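Local coordinates for protein beta-fructofuranosidase (Arabidopsis thaliana, PDB 2OXB) that hydrolyses sucrose and 1-kestose, and to a lesser extent neokestose and levan, releasing terminal non-reducing beta-D-fructofuranoside residues, at residues A[27-32]-A[115-120]; A[54-59]-A[287-292]; A[106-111]-A[121-126]; A[21-26]-A[278-283]. The protein carries 1 engineered substitution. All blocks are in the same frame, centred on the assembly; numbering follows the deposited sequence.

In the fold
All four contacts lie in the N-terminal catalytic domain, a five-bladed beta-propeller in glycoside hydrolase family 32. Contacts 2 and 4 are the nearest pair, with centres about 8 Å apart: contact 4 sets strand 278-282 beside strand 15-26, and contact 2 packs strand 287-291 on the loop 54-59, so both join the last propeller sheet to the first. Contact 1, about 11 Å from contact 4, links strand 29-36 to the loop before strand 121-123. Contact 3 is the hairpin of strands 103-110 and 121-123, about 25 Å from contact 2. Segments 21-26 and 27-32 are consecutive, as are 115-120 and 121-126, whereas 278-283 and 287-292 come far later, so contact 4 encloses contacts 1 and 3 along the chain.

Contact 1: residues A[27-32]-A[115-120]; sequences KGIYHL and DPYLRE
I29 and H31, just beyond the tight turn that joins strand 15-26 to strand 29-36, meet P116, Y117 and L118 in the loop between strands 103-110 and 121-123, so that a hairpin of one sheet touches a connection of the next. The turn is evident from the positive phi of both K27 and G28. I29 supplies the apolar tip: CG1 lies beside the backbone N (chi1 -66°) and the chain then runs extended, carrying CD1 to 3.5 Å from P116 CB. These two side chains lie side by side, pointing the same way. The same methyl comes to the edge of the Y117 ring, near its plane, with I29 CD1 4.0 Å from Y117 CE2. H31 meets L118 at about a right angle, its NE2 being 3.6 Å from L118 CD1. Backbone oxygens approach the imidazole obliquely, H31 CE1 lying 3.1 Å from Y117 O and 3.8 Å from P116 O. Within the loop, D115 OD1 and R119 NH2 form a salt bridge at 3.0 Å, although the hydrogen bond in it is weakly directed; this ties the two flanks of P116–L118 together. K27 runs extended past P116, its NZ hydrogen-bonded to the carbonyl of S114. Around the contact, strand 47-53 lies beside I29 and H31 through T52, and H50 brings its ring against that of H31. L118 packs on Y26 of strand 15-26, which places the contact at the border between the first two sheets of the propeller.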
# COMPACT_ATOMS: atom_id res chain seq x y z
N LYS A 27 -4.14 17.44 -16.91
CA LYS A 27 -3.26 18.01 -17.92
C LYS A 27 -1.92 17.25 -17.89
O LYS A 27 -0.86 17.85 -17.73
CB LYS A 27 -3.05 19.51 -17.68
CG LYS A 27 -4.29 20.38 -17.93
CD LYS A 27 -4.02 21.88 -17.74
CE LYS A 27 -5.28 22.73 -17.88
NZ LYS A 27 -4.99 24.18 -17.68
N GLY A 28 -2.00 15.93 -18.01
CA GLY A 28 -0.81 15.10 -18.01
C GLY A 28 0.08 15.19 -16.78
O GLY A 28 1.06 14.47 -16.67
N ILE A 29 -0.27 16.08 -15.86
CA ILE A 29 0.53 16.24 -14.64
C ILE A 29 -0.12 15.57 -13.43
O ILE A 29 -1.25 15.90 -13.04
CB ILE A 29 0.77 17.74 -14.36
CG1 ILE A 29 1.65 18.34 -15.46
CG2 ILE A 29 1.41 17.92 -12.99
CD1 ILE A 29 1.79 19.85 -15.42
N TYR A 30 0.60 14.64 -12.83
CA TYR A 30 0.11 13.93 -11.66
C TYR A 30 0.20 14.85 -10.45
O TYR A 30 0.92 15.85 -10.45
CB TYR A 30 0.93 12.66 -11.42
CG TYR A 30 0.87 11.67 -12.58
CD1 TYR A 30 -0.30 10.96 -12.85
CD2 TYR A 30 1.95 11.51 -13.44
CE1 TYR A 30 -0.40 10.12 -13.95
CE2 TYR A 30 1.88 10.68 -14.55
CZ TYR A 30 0.69 9.98 -14.81
OH TYR A 30 0.58 9.18 -15.93
N HIS A 31 -0.55 14.50 -9.41
CA HIS A 31 -0.56 15.29 -8.19
C HIS A 31 -0.56 14.36 -6.98
O HIS A 31 -1.07 13.24 -7.02
CB HIS A 31 -1.81 16.19 -8.16
CG HIS A 31 -1.78 17.32 -9.14
ND1 HIS A 31 -0.89 18.37 -9.04
CD2 HIS A 31 -2.56 17.60 -10.22
CE1 HIS A 31 -1.12 19.25 -10.00
NE2 HIS A 31 -2.13 18.81 -10.73
N LEU A 32 0.07 14.83 -5.90
CA LEU A 32 0.13 14.10 -4.65
C LEU A 32 0.11 15.12 -3.53
O LEU A 32 0.92 16.05 -3.50
CB LEU A 32 1.40 13.25 -4.49
CG LEU A 32 1.58 12.67 -3.06
CD1 LEU A 32 0.62 11.52 -2.84
CD2 LEU A 32 2.99 12.15 -2.85
N ASP A 115 -3.83 26.82 -14.56
CA ASP A 115 -2.53 26.47 -13.97
C ASP A 115 -2.40 24.95 -13.94
O ASP A 115 -3.24 24.26 -13.36
CB ASP A 115 -2.39 27.03 -12.54
CG ASP A 115 -1.08 26.61 -11.84
OD1 ASP A 115 0.00 26.73 -12.46
OD2 ASP A 115 -1.13 26.17 -10.68
N PRO A 116 -1.35 24.41 -14.57
CA PRO A 116 -1.10 22.97 -14.62
C PRO A 116 -0.56 22.43 -13.30
O PRO A 116 -0.33 21.23 -13.16
CB PRO A 116 -0.09 22.84 -15.75
CG PRO A 116 0.73 24.08 -15.58
CD PRO A 116 -0.33 25.14 -15.36
N TYR A 117 -0.37 23.31 -12.33
CA TYR A 117 0.16 22.90 -11.04
C TYR A 117 -0.89 22.84 -9.94
O TYR A 117 -0.73 22.12 -8.96
CB TYR A 117 1.31 23.82 -10.62
CG TYR A 117 2.55 23.71 -11.50
CD1 TYR A 117 3.69 24.45 -11.21
CD2 TYR A 117 2.57 22.87 -12.61
CE1 TYR A 117 4.83 24.36 -12.01
CE2 TYR A 117 3.70 22.77 -13.42
CZ TYR A 117 4.83 23.52 -13.11
OH TYR A 117 5.95 23.42 -13.91
N LEU A 118 -1.97 23.60 -10.11
CA LEU A 118 -3.07 23.63 -9.13
C LEU A 118 -2.56 23.82 -7.69
O LEU A 118 -2.99 23.11 -6.78
CB LEU A 118 -3.89 22.34 -9.21
CG LEU A 118 -4.61 21.95 -10.51
CD1 LEU A 118 -5.26 20.58 -10.36
CD2 LEU A 118 -5.66 22.99 -10.84
N ARG A 119 -1.66 24.78 -7.50
CA ARG A 119 -1.09 25.04 -6.18
C ARG A 119 -2.00 25.83 -5.25
O ARG A 119 -1.87 25.71 -4.03
CB ARG A 119 0.27 25.74 -6.32
CG ARG A 119 0.21 27.23 -6.58
CD ARG A 119 1.61 27.74 -6.83
NE ARG A 119 2.14 27.24 -8.10
CZ ARG A 119 1.67 27.61 -9.28
NH1 ARG A 119 0.68 28.49 -9.36
NH2 ARG A 119 2.18 27.10 -10.40
N GLU A 120 -2.90 26.64 -5.79
CA GLU A 120 -3.80 27.39 -4.91
C GLU A 120 -5.22 26.84 -4.92
O GLU A 120 -5.92 26.93 -5.92
CB GLU A 120 -3.82 28.88 -5.29
CG GLU A 120 -2.58 29.64 -4.87
CD GLU A 120 -2.73 31.13 -5.02
OE1 GLU A 120 -3.20 31.79 -4.07
OE2 GLU A 120 -2.40 31.64 -6.11

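Contact 2: residues A[54-59]-A[287-292]; sequences TDLINW and RRILWG
L56 has CG beside its backbone N (chi1 -74°) and continues extended (chi2 173°), a course that delivers both methyls to the inward-facing side chains R287, I289 and W291. W59 and W291 likewise hold CG beside the backbone N, and their indoles approach from opposite directions. The two methyls of L56 divide the work. CD1 meets I289 tip to tip, 3.5 Å from I289 CG1, and also reaches the guanidinium of R287 obliquely; CD2 comes to 3.7 Å from W291 CZ2. W59 and W291 form an oblique aromatic pair, their six-membered rings having centroids 5.4 Å apart and planes at 71°. W59 CZ2 lies at the edge of the W291 ring and in its plane, whereas W291 CH2 reaches W59 obliquely. A further layer comes from within strand 287-291: I289 CD1 sits 3.4 Å above the centre of the R287 guanidinium, covering one face. The charge of that group is met by salt bridges with D282 and E334. The loop carrying L56 is shaped by an Asx motif in which D55 OD1 accepts from N58 N at 3.2 Å, the donor arriving from above the carboxylate plane. L32 of strand 29-36 flanks both tryptophans. All five touching residues are buried, and the contact joins the loop between strands 47-53 and 60-66 to strand 287-291, the neighbour of strand 278-282 in its sheet, as expected of the packing between neighbouring blades of a family 32 beta-propeller.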
# COMPACT_ATOMS: atom_id res chain seq x y z
N THR A 54 5.73 13.70 -13.36
CA THR A 54 5.47 13.36 -14.75
C THR A 54 5.75 11.86 -14.98
O THR A 54 5.41 11.29 -16.02
CB THR A 54 6.35 14.20 -15.75
OG1 THR A 54 7.61 13.56 -15.98
CG2 THR A 54 6.60 15.60 -15.18
N ASP A 55 6.34 11.21 -13.98
CA ASP A 55 6.67 9.79 -14.08
C ASP A 55 6.46 9.05 -12.76
O ASP A 55 6.95 7.93 -12.57
CB ASP A 55 8.12 9.65 -14.53
CG ASP A 55 9.05 10.59 -13.79
OD1 ASP A 55 8.59 11.19 -12.79
OD2 ASP A 55 10.23 10.72 -14.19
N LEU A 56 5.72 9.69 -11.85
CA LEU A 56 5.44 9.13 -10.54
C LEU A 56 6.71 8.72 -9.79
O LEU A 56 6.67 7.85 -8.92
CB LEU A 56 4.51 7.92 -10.65
CG LEU A 56 3.03 8.14 -10.97
CD1 LEU A 56 2.38 6.79 -11.21
CD2 LEU A 56 2.34 8.88 -9.83
N ILE A 57 7.82 9.34 -10.13
CA ILE A 57 9.07 9.00 -9.47
C ILE A 57 9.76 10.26 -8.98
O ILE A 57 10.17 10.34 -7.82
CB ILE A 57 10.02 8.24 -10.43
CG1 ILE A 57 9.30 7.03 -11.03
CG2 ILE A 57 11.27 7.81 -9.68
CD1 ILE A 57 8.91 5.96 -10.04
N ASN A 58 9.89 11.24 -9.88
CA ASN A 58 10.52 12.52 -9.56
C ASN A 58 9.43 13.51 -9.16
O ASN A 58 8.49 13.75 -9.92
CB ASN A 58 11.27 13.09 -10.77
CG ASN A 58 12.24 12.10 -11.38
OD1 ASN A 58 13.03 11.47 -10.68
ND2 ASN A 58 12.18 11.98 -12.69
N TRP A 59 9.58 14.09 -7.98
CA TRP A 59 8.60 15.04 -7.47
C TRP A 59 9.11 16.45 -7.20
O TRP A 59 10.16 16.64 -6.56
CB TRP A 59 7.93 14.46 -6.22
CG TRP A 59 7.29 13.13 -6.51
CD1 TRP A 59 7.93 11.92 -6.64
CD2 TRP A 59 5.91 12.88 -6.82
NE1 TRP A 59 7.04 10.95 -7.02
CE2 TRP A 59 5.79 11.52 -7.14
CE3 TRP A 59 4.77 13.69 -6.87
CZ2 TRP A 59 4.57 10.94 -7.49
CZ3 TRP A 59 3.56 13.12 -7.22
CH2 TRP A 59 3.47 11.75 -7.53
N ARG A 287 -4.25 3.09 -16.44
CA ARG A 287 -3.98 2.20 -15.33
C ARG A 287 -4.42 2.77 -13.99
O ARG A 287 -4.74 3.95 -13.88
CB ARG A 287 -2.50 1.84 -15.28
CG ARG A 287 -1.57 2.99 -15.02
CD ARG A 287 -0.16 2.57 -15.32
NE ARG A 287 0.83 3.35 -14.58
CZ ARG A 287 0.95 4.67 -14.63
NH1 ARG A 287 0.13 5.38 -15.39
NH2 ARG A 287 1.90 5.29 -13.93
N ARG A 288 -4.45 1.90 -12.98
CA ARG A 288 -4.83 2.31 -11.64
C ARG A 288 -3.61 2.25 -10.72
O ARG A 288 -3.04 1.18 -10.49
CB ARG A 288 -5.95 1.40 -11.12
CG ARG A 288 -6.46 1.78 -9.72
CD ARG A 288 -7.73 1.01 -9.32
NE ARG A 288 -8.94 1.61 -9.87
CZ ARG A 288 -9.49 2.75 -9.43
NH1 ARG A 288 -8.94 3.42 -8.43
NH2 ARG A 288 -10.58 3.22 -10.01
N ILE A 289 -3.20 3.42 -10.23
CA ILE A 289 -2.05 3.53 -9.34
C ILE A 289 -2.47 3.39 -7.89
O ILE A 289 -3.48 3.95 -7.47
CB ILE A 289 -1.34 4.89 -9.49
CG1 ILE A 289 -0.52 4.94 -10.79
CG2 ILE A 289 -0.42 5.12 -8.31
CD1 ILE A 289 -1.32 4.83 -12.07
N LEU A 290 -1.67 2.67 -7.11
CA LEU A 290 -1.99 2.46 -5.71
C LEU A 290 -0.96 3.01 -4.73
O LEU A 290 0.17 2.49 -4.63
CB LEU A 290 -2.21 0.98 -5.46
CG LEU A 290 -2.50 0.58 -4.01
CD1 LEU A 290 -3.54 -0.54 -4.02
CD2 LEU A 290 -1.22 0.14 -3.31
N TRP A 291 -1.35 4.04 -3.99
CA TRP A 291 -0.49 4.66 -2.99
C TRP A 291 -0.69 4.13 -1.57
O TRP A 291 -1.81 3.93 -1.13
CB TRP A 291 -0.71 6.17 -2.94
CG TRP A 291 -0.32 6.90 -4.14
CD1 TRP A 291 -1.10 7.17 -5.23
CD2 TRP A 291 0.94 7.53 -4.38
NE1 TRP A 291 -0.40 7.94 -6.13
CE2 TRP A 291 0.86 8.18 -5.63
CE3 TRP A 291 2.14 7.61 -3.65
CZ2 TRP A 291 1.93 8.90 -6.18
CZ3 TRP A 291 3.20 8.34 -4.18
CH2 TRP A 291 3.09 8.97 -5.44
N GLY A 292 0.42 3.94 -0.87
CA GLY A 292 0.39 3.45 0.50
C GLY A 292 1.41 4.18 1.36
O GLY A 292 2.54 4.39 0.92

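Contact 3: residues A[106-111]-A[121-126]; sequences NIAEPK and WKKSPL
W121 turns the edge of its indole toward the backbone of A108, whose carbonyl carbon lies in the ring plane, while P110 covers part of one face: P110 CA stands 4.2 Å above that plane, offset toward the rim. The proline and indole side chains cross obliquely, with P110 CD 3.9 Å from W121 CZ3. E109 and K122 are arranged quite differently. They lie side by side and point the same way, touching through E109 CG and K122 CB at 3.9 Å, yet their charged ends stay apart, E109 OE2 being 6.5 Å from K122 NZ. K111 crosses K122 at about a right angle and bends at its last torsion, bringing NZ to 3.1 Å from W121 O. The frame for these orientations is an antiparallel beta hairpin, the outer pair of the sheet of strands 77-81, 93-97, 103-110 and 121-123, which forms one blade of the propeller. E109 and K122 make its hydrogen-bonded pair through two backbone bonds, K122 N to E109 O and a weak one from E109 N to K122 O at 2.7 Å. The strand directions, 141° apart, depart clearly from strict antiparallelism. On the face of the sheet away from E109 and K122, A108 CB meets K123 CG at 4.0 Å; the lysine then bends at chi3, and its NZ goes on to a salt bridge with D73 and a hydrogen bond to the carbonyl of F67. Beyond the paired residues I107 packs CG2 against S124 CB, and S124 OG accepts from L126 N at 3.0 Å, an ST turn. Outside the hairpin, W121 meets the ring of F33 at a steep angle and packs on A65 and I66 of strand 60-66.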
# COMPACT_ATOMS: atom_id res chain seq x y z
N ASN A 106 -15.74 18.77 4.00
CA ASN A 106 -15.63 19.98 3.22
C ASN A 106 -15.16 19.71 1.81
O ASN A 106 -14.50 18.70 1.57
CB ASN A 106 -14.65 20.92 3.90
CG ASN A 106 -15.00 21.12 5.35
OD1 ASN A 106 -16.10 21.58 5.66
ND2 ASN A 106 -14.08 20.77 6.24
N ILE A 107 -15.47 20.63 0.90
CA ILE A 107 -15.06 20.52 -0.49
C ILE A 107 -14.12 21.68 -0.85
O ILE A 107 -14.22 22.76 -0.27
CB ILE A 107 -16.30 20.53 -1.44
CG1 ILE A 107 -15.89 20.16 -2.86
CG2 ILE A 107 -16.95 21.90 -1.44
CD1 ILE A 107 -17.06 20.06 -3.85
N ALA A 108 -13.22 21.44 -1.80
CA ALA A 108 -12.25 22.45 -2.26
C ALA A 108 -11.92 22.36 -3.76
O ALA A 108 -11.47 21.32 -4.24
CB ALA A 108 -10.97 22.32 -1.44
N GLU A 109 -12.12 23.46 -4.48
CA GLU A 109 -11.82 23.52 -5.92
C GLU A 109 -10.56 24.37 -6.12
O GLU A 109 -10.17 25.13 -5.23
CB GLU A 109 -12.98 24.16 -6.67
CG GLU A 109 -13.28 25.59 -6.25
CD GLU A 109 -14.49 26.17 -6.95
OE1 GLU A 109 -14.54 26.10 -8.20
OE2 GLU A 109 -15.38 26.70 -6.26
N PRO A 110 -9.90 24.24 -7.29
CA PRO A 110 -8.68 24.99 -7.62
C PRO A 110 -8.93 26.45 -8.02
O PRO A 110 -10.05 26.80 -8.41
CB PRO A 110 -8.07 24.17 -8.75
CG PRO A 110 -9.29 23.67 -9.46
CD PRO A 110 -10.15 23.20 -8.31
N LYS A 111 -7.91 27.29 -7.92
CA LYS A 111 -8.02 28.72 -8.27
C LYS A 111 -7.80 28.98 -9.76
O LYS A 111 -8.75 29.08 -10.54
CB LYS A 111 -7.02 29.55 -7.46
CG LYS A 111 -7.39 29.70 -6.00
CD LYS A 111 -6.58 30.80 -5.32
CE LYS A 111 -7.14 31.12 -3.94
NZ LYS A 111 -7.11 29.96 -3.01
N TRP A 121 -5.63 26.25 -3.80
CA TRP A 121 -6.97 25.68 -3.72
C TRP A 121 -7.98 26.58 -3.03
O TRP A 121 -7.74 27.11 -1.94
CB TRP A 121 -6.95 24.31 -3.04
CG TRP A 121 -6.39 23.24 -3.92
CD1 TRP A 121 -5.08 23.07 -4.26
CD2 TRP A 121 -7.12 22.22 -4.62
NE1 TRP A 121 -4.94 22.00 -5.12
CE2 TRP A 121 -6.18 21.46 -5.36
CE3 TRP A 121 -8.48 21.87 -4.68
CZ2 TRP A 121 -6.55 20.37 -6.16
CZ3 TRP A 121 -8.85 20.78 -5.48
CH2 TRP A 121 -7.89 20.05 -6.21
N LYS A 122 -9.12 26.74 -3.70
CA LYS A 122 -10.22 27.55 -3.21
C LYS A 122 -11.15 26.63 -2.43
O LYS A 122 -11.49 25.55 -2.89
CB LYS A 122 -10.95 28.18 -4.40
CG LYS A 122 -11.82 29.39 -4.08
CD LYS A 122 -12.27 30.09 -5.36
CE LYS A 122 -13.29 31.20 -5.10
NZ LYS A 122 -12.82 32.23 -4.12
N LYS A 123 -11.56 27.08 -1.25
CA LYS A 123 -12.43 26.31 -0.38
C LYS A 123 -13.79 26.99 -0.19
O LYS A 123 -13.87 28.03 0.43
CB LYS A 123 -11.73 26.10 0.96
CG LYS A 123 -10.31 25.55 0.79
CD LYS A 123 -9.73 24.94 2.05
CE LYS A 123 -9.13 25.98 2.96
NZ LYS A 123 -8.60 25.34 4.19
N SER A 124 -14.84 26.38 -0.74
CA SER A 124 -16.21 26.92 -0.65
C SER A 124 -16.60 27.38 0.74
O SER A 124 -16.10 26.86 1.74
CB SER A 124 -17.22 25.89 -1.13
OG SER A 124 -18.53 26.25 -0.76
N PRO A 125 -17.51 28.37 0.82
CA PRO A 125 -18.02 28.94 2.08
C PRO A 125 -19.21 28.12 2.58
O PRO A 125 -19.60 28.19 3.75
CB PRO A 125 -18.43 30.34 1.67
CG PRO A 125 -19.03 30.09 0.32
CD PRO A 125 -18.04 29.12 -0.33
N LEU A 126 -19.78 27.35 1.68
CA LEU A 126 -20.91 26.52 2.02
C LEU A 126 -20.44 25.33 2.84
O LEU A 126 -21.25 24.58 3.36
CB LEU A 126 -21.60 26.03 0.75
CG LEU A 126 -22.06 27.10 -0.25
CD1 LEU A 126 -22.82 26.41 -1.38
CD2 LEU A 126 -22.96 28.13 0.43

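Contact 4: residues A[21-26]-A[278-283]; sequences NGPMIY and KTFFDS
Strand 21-26 and the weakly bonded strand 278-282 run side by side in nearly the same direction, their axes 10° apart and 6.2 Å at closest approach, a spacing wider than that of hydrogen-bonded neighbours in a sheet; side chains therefore fill the interval. F280 occupies its middle. Its ring lies across the backbone of M24, with M24 N 4.0 Å above one face, offset toward the rim, and with F280 CD1 3.5 Å from M24 CA. The side chain of M24 itself points away from the partner strand, so it is the peptide that the phenyl covers. P23 and F280 slide past each other in opposite directions, P23 CG being 3.6 Å from F280 CB and also 3.6 Å from T279 O. Farther along, I25 places CG2 between its backbone N and carbonyl carbon (chi1 -175° for CG1), which directs this methyl at the end of the partner strand, 3.6 Å from S283 N and 3.8 Å from S283 OG. Backbone bonds run instead to other strands: M24 pairs with H31, and K278 and F280 pair with W291 and I289. Y30 spans the two sheets, packing on I25 and F280 while its OH bonds to D282. The contact thus unites the edge strand 278-282 of the last propeller sheet with strand 15-26 of the first, the strand that bears the active-site D19.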
# COMPACT_ATOMS: atom_id res chain seq x y z
N ASN A 21 -3.06 11.91 0.16
CA ASN A 21 -4.32 12.59 -0.14
C ASN A 21 -4.46 13.04 -1.60
O ASN A 21 -3.49 13.42 -2.26
CB ASN A 21 -4.48 13.81 0.78
CG ASN A 21 -4.49 13.44 2.26
OD1 ASN A 21 -4.17 14.25 3.12
ND2 ASN A 21 -4.89 12.21 2.57
N GLY A 22 -5.70 12.97 -2.10
CA GLY A 22 -6.05 13.39 -3.45
C GLY A 22 -5.12 13.08 -4.62
O GLY A 22 -4.70 14.00 -5.33
N PRO A 23 -4.81 11.81 -4.87
CA PRO A 23 -3.93 11.45 -5.97
C PRO A 23 -4.69 11.44 -7.30
O PRO A 23 -5.73 10.80 -7.43
CB PRO A 23 -3.46 10.06 -5.57
CG PRO A 23 -4.69 9.47 -4.98
CD PRO A 23 -5.22 10.61 -4.11
N MET A 24 -4.18 12.18 -8.28
CA MET A 24 -4.82 12.19 -9.59
C MET A 24 -3.90 12.74 -10.66
O MET A 24 -2.72 13.01 -10.44
CB MET A 24 -6.12 12.99 -9.57
CG MET A 24 -5.94 14.49 -9.66
SD MET A 24 -5.06 15.04 -8.23
CE MET A 24 -6.01 16.50 -7.80
N ILE A 25 -4.48 12.90 -11.84
CA ILE A 25 -3.77 13.41 -13.00
C ILE A 25 -4.66 14.48 -13.62
O ILE A 25 -5.89 14.32 -13.69
CB ILE A 25 -3.48 12.24 -14.00
CG1 ILE A 25 -2.61 12.73 -15.16
CG2 ILE A 25 -4.80 11.66 -14.52
CD1 ILE A 25 -3.40 13.39 -16.28
N TYR A 26 -4.03 15.57 -14.04
CA TYR A 26 -4.72 16.69 -14.67
C TYR A 26 -3.74 17.34 -15.65
O TYR A 26 -2.64 17.75 -15.26
CB TYR A 26 -5.14 17.72 -13.61
CG TYR A 26 -5.82 18.93 -14.20
CD1 TYR A 26 -6.96 18.79 -14.98
CD2 TYR A 26 -5.33 20.21 -13.98
CE1 TYR A 26 -7.60 19.88 -15.53
CE2 TYR A 26 -5.97 21.32 -14.53
CZ TYR A 26 -7.11 21.14 -15.30
OH TYR A 26 -7.78 22.21 -15.85
N LYS A 278 -4.58 4.18 -0.79
CA LYS A 278 -5.61 4.76 -1.65
C LYS A 278 -5.20 4.69 -3.11
O LYS A 278 -4.02 4.79 -3.46
CB LYS A 278 -5.89 6.22 -1.29
CG LYS A 278 -6.86 6.90 -2.24
CD LYS A 278 -7.84 7.78 -1.48
CE LYS A 278 -8.82 6.92 -0.67
NZ LYS A 278 -9.77 7.75 0.14
N THR A 279 -6.20 4.56 -3.98
CA THR A 279 -5.96 4.46 -5.41
C THR A 279 -6.42 5.69 -6.17
O THR A 279 -6.90 6.67 -5.59
CB THR A 279 -6.67 3.21 -5.96
OG1 THR A 279 -8.08 3.30 -5.72
CG2 THR A 279 -6.14 1.97 -5.28
N PHE A 280 -6.23 5.65 -7.49
CA PHE A 280 -6.62 6.75 -8.36
C PHE A 280 -6.45 6.30 -9.80
O PHE A 280 -5.51 5.57 -10.13
CB PHE A 280 -5.75 7.99 -8.07
CG PHE A 280 -4.63 8.19 -9.04
CD1 PHE A 280 -4.87 8.73 -10.30
CD2 PHE A 280 -3.33 7.81 -8.70
CE1 PHE A 280 -3.84 8.90 -11.21
CE2 PHE A 280 -2.30 7.98 -9.61
CZ PHE A 280 -2.55 8.52 -10.86
N PHE A 281 -7.35 6.74 -10.67
CA PHE A 281 -7.30 6.36 -12.07
C PHE A 281 -6.39 7.23 -12.94
O PHE A 281 -6.59 8.46 -13.02
CB PHE A 281 -8.71 6.38 -12.66
CG PHE A 281 -8.78 5.96 -14.10
CD1 PHE A 281 -8.35 4.70 -14.49
CD2 PHE A 281 -9.33 6.81 -15.06
CE1 PHE A 281 -8.48 4.28 -15.81
CE2 PHE A 281 -9.47 6.40 -16.38
CZ PHE A 281 -9.04 5.13 -16.75
N ASP A 282 -5.42 6.60 -13.59
CA ASP A 282 -4.49 7.30 -14.48
C ASP A 282 -5.15 7.36 -15.85
O ASP A 282 -5.34 6.34 -16.50
CB ASP A 282 -3.15 6.52 -14.60
CG ASP A 282 -2.10 7.25 -15.45
OD1 ASP A 282 -2.34 7.53 -16.64
OD2 ASP A 282 -1.01 7.54 -14.91
N SER A 283 -5.50 8.56 -16.29
CA SER A 283 -6.14 8.74 -17.58
C SER A 283 -5.17 8.40 -18.73
O SER A 283 -5.52 7.67 -19.66
CB SER A 283 -6.62 10.19 -17.71
OG SER A 283 -7.61 10.48 -16.74